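Local coordinates for protein L-threonine-O-3-phosphate decarboxylase (Porphyromonas gingivalis, PDB 3FKD) that probably uses pyridoxal 5'-phosphate to decarboxylate L-threonine O-3-phosphate, at residues 73-87 and 215-229. Residues are numbered along the deposited sequence; the frame is centred on the assembly and turned at random.
Sequences TNGPTAAFYQIAQAF and FMKRVAAFSTPWAVN
Gln85 lays its CG over one face of the Phe222 ring, 4.2 Å from the centroid, a CH-pi contact, while Ala86 brings its CB to 4.0 Å from Val219 CB and its CA near Phe222 CE2. Its chain extended, Gln85 carries its amide across Phe222, tilted 38° from the ring, and on to Tyr109 OH of the second subunit. The Phe87 and Phe215 rings are almost parallel, 7° apart, but offset, with centroids 5.2 Å apart and the closest approach between their CE1 atoms; Ile83 CG2 meets the edge of Phe215. Phe87 CE2 lies over one face of the Arg218 guanidinium, which bends at chi2 and chi3 bring there from a solvent-exposed residue. Ala86 suits the close crossing of helices 75-86 and 215-220, whose axes pass 8.7 Å apart at 97°. At the other end of the contact, Val228 CG2 packs on Thr73 O, and a water bridges Asn74 OD1 and Asn229 ND2, which also bonds Leu204 O; Asn74 ND2 binds Ala227 O of the second subunit. Gln82 NE2 bonds Ser223 OG weakly (3.4 Å), its short, bent approach to Val219 O being doubtful, so this amide at most steadies the turn amid apolar packing, and polar links continue into the dimer of this aminotransferase-type fold.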
loop_
_atom_site.group_PDB
_atom_site.type_symbol
_atom_site.label_atom_id
_atom_site.label_comp_id
_atom_site.label_asym_id
_atom_site.label_seq_id
_atom_site.Cartn_x
_atom_site.Cartn_y
_atom_site.Cartn_z
ATOM N N THR A 73 6.715 4.524 3.899
ATOM C CA THR A 73 6.266 3.871 2.694
ATOM C C THR A 73 5.336 2.687 3.030
ATOM O O THR A 73 5.314 2.240 4.161
ATOM C CB THR A 73 7.503 3.447 1.839
ATOM O OG1 THR A 73 7.103 3.301 0.485
ATOM C CG2 THR A 73 8.109 2.163 2.336
ATOM N N ASN A 74 4.536 2.231 2.077
ATOM C CA ASN A 74 3.683 1.063 2.241
ATOM C C ASN A 74 4.489 -0.247 2.130
ATOM O O ASN A 74 4.228 -1.030 1.237
ATOM C CB ASN A 74 2.605 1.064 1.164
ATOM C CG ASN A 74 1.472 0.071 1.414
ATOM O OD1 ASN A 74 1.145 -0.258 2.518
ATOM N ND2 ASN A 74 0.820 -0.352 0.329
ATOM N N GLY A 75 5.426 -0.498 3.043
ATOM C CA GLY A 75 6.312 -1.646 2.917
ATOM C C GLY A 75 7.609 -1.255 2.217
ATOM O O GLY A 75 7.656 -0.242 1.547
ATOM N N PRO A 76 8.682 -2.037 2.396
ATOM C CA PRO A 76 9.938 -1.614 1.755
ATOM C C PRO A 76 9.870 -1.831 0.255
ATOM O O PRO A 76 10.449 -1.025 -0.497
ATOM C CB PRO A 76 10.987 -2.503 2.405
ATOM C CG PRO A 76 10.212 -3.655 2.974
ATOM C CD PRO A 76 8.918 -3.028 3.455
ATOM N N THR A 77 9.131 -2.853 -0.184
ATOM C CA THR A 77 8.903 -3.041 -1.624
ATOM C C THR A 77 8.322 -1.772 -2.323
ATOM O O THR A 77 8.878 -1.306 -3.317
ATOM C CB THR A 77 8.005 -4.273 -1.934
ATOM O OG1 THR A 77 8.610 -5.467 -1.452
ATOM C CG2 THR A 77 7.790 -4.414 -3.408
ATOM N N ALA A 78 7.223 -1.213 -1.796
ATOM C CA ALA A 78 6.688 0.041 -2.341
ATOM C C ALA A 78 7.776 1.081 -2.589
ATOM O O ALA A 78 7.826 1.678 -3.675
ATOM C CB ALA A 78 5.547 0.632 -1.464
ATOM N N ALA A 79 8.628 1.297 -1.587
ATOM C CA ALA A 79 9.762 2.214 -1.713
ATOM C C ALA A 79 10.675 1.948 -2.927
ATOM O O ALA A 79 11.216 2.885 -3.474
ATOM C CB ALA A 79 10.581 2.233 -0.440
ATOM N N PHE A 80 10.861 0.679 -3.319
ATOM C CA PHE A 80 11.783 0.333 -4.410
ATOM C C PHE A 80 11.208 0.807 -5.735
ATOM O O PHE A 80 11.911 1.342 -6.583
ATOM C CB PHE A 80 12.050 -1.177 -4.474
ATOM C CG PHE A 80 12.734 -1.702 -3.276
ATOM C CD1 PHE A 80 13.862 -1.066 -2.779
ATOM C CD2 PHE A 80 12.258 -2.821 -2.633
ATOM C CE1 PHE A 80 14.480 -1.530 -1.674
ATOM C CE2 PHE A 80 12.886 -3.306 -1.528
ATOM C CZ PHE A 80 13.992 -2.665 -1.047
ATOM N N TYR A 81 9.909 0.580 -5.870
ATOM C CA TYR A 81 9.100 1.035 -6.967
ATOM C C TYR A 81 8.967 2.572 -7.022
ATOM O O TYR A 81 9.046 3.179 -8.100
ATOM C CB TYR A 81 7.742 0.388 -6.795
ATOM C CG TYR A 81 7.708 -1.034 -7.273
ATOM C CD1 TYR A 81 7.444 -1.336 -8.618
ATOM C CD2 TYR A 81 7.971 -2.080 -6.414
ATOM C CE1 TYR A 81 7.422 -2.639 -9.070
ATOM C CE2 TYR A 81 7.921 -3.385 -6.855
ATOM C CZ TYR A 81 7.647 -3.649 -8.187
ATOM O OH TYR A 81 7.618 -4.947 -8.618
ATOM N N GLN A 82 8.734 3.215 -5.878
ATOM C CA GLN A 82 8.643 4.654 -5.930
ATOM C C GLN A 82 9.968 5.301 -6.356
ATOM O O GLN A 82 9.968 6.380 -6.957
ATOM C CB GLN A 82 8.147 5.245 -4.611
ATOM C CG GLN A 82 7.162 6.408 -4.823
ATOM C CD GLN A 82 7.002 7.292 -3.600
ATOM O OE1 GLN A 82 6.629 6.832 -2.519
ATOM N NE2 GLN A 82 7.283 8.571 -3.766
ATOM N N ILE A 83 11.086 4.659 -6.011
ATOM C CA ILE A 83 12.426 5.156 -6.357
ATOM C C ILE A 83 12.707 4.960 -7.860
ATOM O O ILE A 83 13.125 5.887 -8.549
ATOM C CB ILE A 83 13.524 4.430 -5.528
ATOM C CG1 ILE A 83 13.474 4.826 -4.036
ATOM C CG2 ILE A 83 14.915 4.672 -6.108
ATOM C CD1 ILE A 83 14.567 4.134 -3.213
ATOM N N ALA A 84 12.478 3.741 -8.340
ATOM C CA ALA A 84 12.482 3.401 -9.759
ATOM C C ALA A 84 11.663 4.390 -10.557
ATOM O O ALA A 84 12.165 4.931 -11.536
ATOM C CB ALA A 84 11.939 2.018 -9.976
ATOM N N GLN A 85 10.421 4.635 -10.115
ATOM C CA GLN A 85 9.515 5.600 -10.749
ATOM C C GLN A 85 10.119 6.992 -10.906
ATOM O O GLN A 85 10.176 7.548 -12.047
ATOM C CB GLN A 85 8.158 5.678 -10.035
ATOM C CG GLN A 85 7.044 6.259 -10.890
ATOM C CD GLN A 85 5.717 6.453 -10.142
ATOM O OE1 GLN A 85 5.611 6.173 -8.947
ATOM N NE2 GLN A 85 4.711 6.952 -10.845
ATOM N N ALA A 86 10.570 7.553 -9.786
ATOM C CA ALA A 86 11.144 8.897 -9.782
ATOM C C ALA A 86 12.317 9.049 -10.786
ATOM O O ALA A 86 12.695 10.169 -11.128
ATOM C CB ALA A 86 11.584 9.289 -8.382
ATOM N N PHE A 87 12.902 7.928 -11.229
ATOM C CA PHE A 87 14.082 7.968 -12.089
ATOM C C PHE A 87 13.968 7.067 -13.331
ATOM O O PHE A 87 14.953 6.424 -13.736
ATOM C CB PHE A 87 15.352 7.684 -11.262
ATOM C CG PHE A 87 15.613 8.727 -10.214
ATOM C CD1 PHE A 87 14.983 8.667 -8.994
ATOM C CD2 PHE A 87 16.428 9.813 -10.486
ATOM C CE1 PHE A 87 15.182 9.647 -8.060
ATOM C CE2 PHE A 87 16.621 10.804 -9.545
ATOM C CZ PHE A 87 16.006 10.713 -8.329
ATOM N N PHE A 215 17.498 14.381 -3.417
ATOM C CA PHE A 215 16.984 13.145 -3.952
ATOM C C PHE A 215 15.546 12.974 -3.491
ATOM O O PHE A 215 14.622 12.806 -4.294
ATOM C CB PHE A 215 17.854 11.957 -3.518
ATOM C CG PHE A 215 17.276 10.608 -3.876
ATOM C CD1 PHE A 215 17.629 9.985 -5.041
ATOM C CD2 PHE A 215 16.379 9.982 -3.037
ATOM C CE1 PHE A 215 17.117 8.768 -5.363
ATOM C CE2 PHE A 215 15.849 8.772 -3.361
ATOM C CZ PHE A 215 16.230 8.156 -4.527
HETATM N N MSE A 216 15.361 13.031 -2.182
HETATM C CA MSE A 216 14.046 12.847 -1.593
HETATM C C MSE A 216 12.879 13.559 -2.299
HETATM O O MSE A 216 11.757 13.056 -2.282
HETATM C CB MSE A 216 14.051 13.240 -0.121
HETATM C CG MSE A 216 12.811 12.728 0.553
HETATM SE SE MSE A 216 12.782 10.767 0.471
HETATM C CE MSE A 216 13.663 10.455 2.134
ATOM N N LYS A 217 13.130 14.730 -2.885
ATOM C CA LYS A 217 12.060 15.483 -3.539
ATOM C C LYS A 217 11.785 14.998 -4.974
ATOM O O LYS A 217 10.674 15.171 -5.470
ATOM C CB LYS A 217 12.281 17.011 -3.480
ATOM C CG LYS A 217 11.806 17.683 -2.159
ATOM C CD LYS A 217 10.985 18.974 -2.441
ATOM C CE LYS A 217 11.202 20.106 -1.403
ATOM N NZ LYS A 217 11.278 21.483 -2.085
ATOM N N ARG A 218 12.761 14.384 -5.639
ATOM C CA ARG A 218 12.417 13.680 -6.854
ATOM C C ARG A 218 11.475 12.536 -6.510
ATOM O O ARG A 218 10.552 12.246 -7.261
ATOM C CB ARG A 218 13.628 13.164 -7.607
ATOM C CG ARG A 218 14.420 14.236 -8.297
ATOM C CD ARG A 218 13.759 14.768 -9.583
ATOM N NE ARG A 218 13.616 13.794 -10.671
ATOM C CZ ARG A 218 14.608 13.340 -11.441
ATOM N NH1 ARG A 218 15.854 13.756 -11.265
ATOM N NH2 ARG A 218 14.352 12.468 -12.404
ATOM N N VAL A 219 11.671 11.873 -5.379
ATOM C CA VAL A 219 10.757 10.763 -5.110
ATOM C C VAL A 219 9.415 11.200 -4.550
ATOM O O VAL A 219 8.402 10.589 -4.855
ATOM C CB VAL A 219 11.425 9.508 -4.411
ATOM C CG1 VAL A 219 12.737 9.858 -3.786
ATOM C CG2 VAL A 219 10.475 8.819 -3.432
ATOM N N ALA A 220 9.401 12.320 -3.832
ATOM C CA ALA A 220 8.179 12.825 -3.186
ATOM C C ALA A 220 7.156 13.236 -4.243
ATOM O O ALA A 220 5.939 13.232 -4.016
ATOM C CB ALA A 220 8.492 13.970 -2.275
ATOM N N ALA A 221 7.657 13.526 -5.432
ATOM C CA ALA A 221 6.803 14.014 -6.494
ATOM C C ALA A 221 5.788 12.954 -6.952
ATOM O O ALA A 221 4.792 13.265 -7.613
ATOM C CB ALA A 221 7.646 14.523 -7.633
ATOM N N PHE A 222 6.018 11.716 -6.559
ATOM C CA PHE A 222 5.064 10.638 -6.835
ATOM C C PHE A 222 4.410 10.008 -5.598
ATOM O O PHE A 222 3.916 8.882 -5.698
ATOM C CB PHE A 222 5.744 9.531 -7.637
ATOM C CG PHE A 222 6.275 9.991 -8.950
ATOM C CD1 PHE A 222 5.490 9.906 -10.096
ATOM C CD2 PHE A 222 7.558 10.534 -9.046
ATOM C CE1 PHE A 222 5.977 10.327 -11.326
ATOM C CE2 PHE A 222 8.058 10.976 -10.281
ATOM C CZ PHE A 222 7.260 10.869 -11.421
ATOM N N SER A 223 4.414 10.719 -4.454
ATOM C CA SER A 223 3.766 10.235 -3.235
ATOM C C SER A 223 2.269 10.419 -3.343
ATOM O O SER A 223 1.793 11.446 -3.828
ATOM C CB SER A 223 4.275 10.953 -1.958
ATOM O OG SER A 223 5.672 10.771 -1.727
ATOM N N THR A 224 1.534 9.430 -2.850
ATOM C CA THR A 224 0.081 9.436 -2.852
ATOM C C THR A 224 -0.392 9.450 -1.418
ATOM O O THR A 224 0.177 8.765 -0.601
ATOM C CB THR A 224 -0.470 8.216 -3.644
ATOM O OG1 THR A 224 -0.416 7.022 -2.866
ATOM C CG2 THR A 224 0.358 7.978 -4.932
ATOM N N PRO A 225 -1.424 10.255 -1.093
ATOM C CA PRO A 225 -1.809 10.361 0.332
ATOM C C PRO A 225 -2.522 9.129 0.859
ATOM O O PRO A 225 -3.155 8.412 0.084
ATOM C CB PRO A 225 -2.784 11.573 0.374
ATOM C CG PRO A 225 -3.254 11.763 -1.046
ATOM C CD PRO A 225 -2.387 10.933 -1.993
ATOM N N TRP A 226 -2.455 8.944 2.184
ATOM C CA TRP A 226 -2.975 7.765 2.855
ATOM C C TRP A 226 -2.448 6.450 2.217
ATOM O O TRP A 226 -3.156 5.429 2.149
ATOM C CB TRP A 226 -4.506 7.767 2.936
ATOM C CG TRP A 226 -5.160 9.096 3.161
ATOM C CD1 TRP A 226 -5.212 9.820 4.333
ATOM C CD2 TRP A 226 -5.929 9.833 2.203
ATOM N NE1 TRP A 226 -5.941 10.973 4.148
ATOM C CE2 TRP A 226 -6.378 11.018 2.847
ATOM C CE3 TRP A 226 -6.251 9.627 0.851
ATOM C CZ2 TRP A 226 -7.147 11.983 2.188
ATOM C CZ3 TRP A 226 -6.991 10.572 0.192
ATOM C CH2 TRP A 226 -7.450 11.752 0.871
ATOM N N ALA A 227 -1.194 6.472 1.777
ATOM C CA ALA A 227 -0.532 5.255 1.273
ATOM C C ALA A 227 -0.060 4.289 2.389
ATOM O O ALA A 227 0.121 3.088 2.128
ATOM C CB ALA A 227 0.621 5.617 0.396
ATOM N N VAL A 228 0.110 4.817 3.604
ATOM C CA VAL A 228 0.514 4.012 4.764
ATOM C C VAL A 228 -0.649 3.839 5.741
ATOM O O VAL A 228 -1.111 4.819 6.335
ATOM C CB VAL A 228 1.737 4.638 5.510
ATOM C CG1 VAL A 228 2.177 3.750 6.615
ATOM C CG2 VAL A 228 2.894 4.872 4.529
ATOM N N ASN A 229 -1.114 2.607 5.900
ATOM C CA ASN A 229 -2.304 2.361 6.684
ATOM C C ASN A 229 -2.101 2.579 8.207
ATOM O O ASN A 229 -0.963 2.584 8.710
ATOM C CB ASN A 229 -2.891 0.974 6.370
ATOM C CG ASN A 229 -2.029 -0.173 6.910
ATOM O OD1 ASN A 229 -2.094 -0.494 8.097
ATOM N ND2 ASN A 229 -1.187 -0.764 6.038
HETATM O O HOH W 1 -1.655 -0.585 3.231
#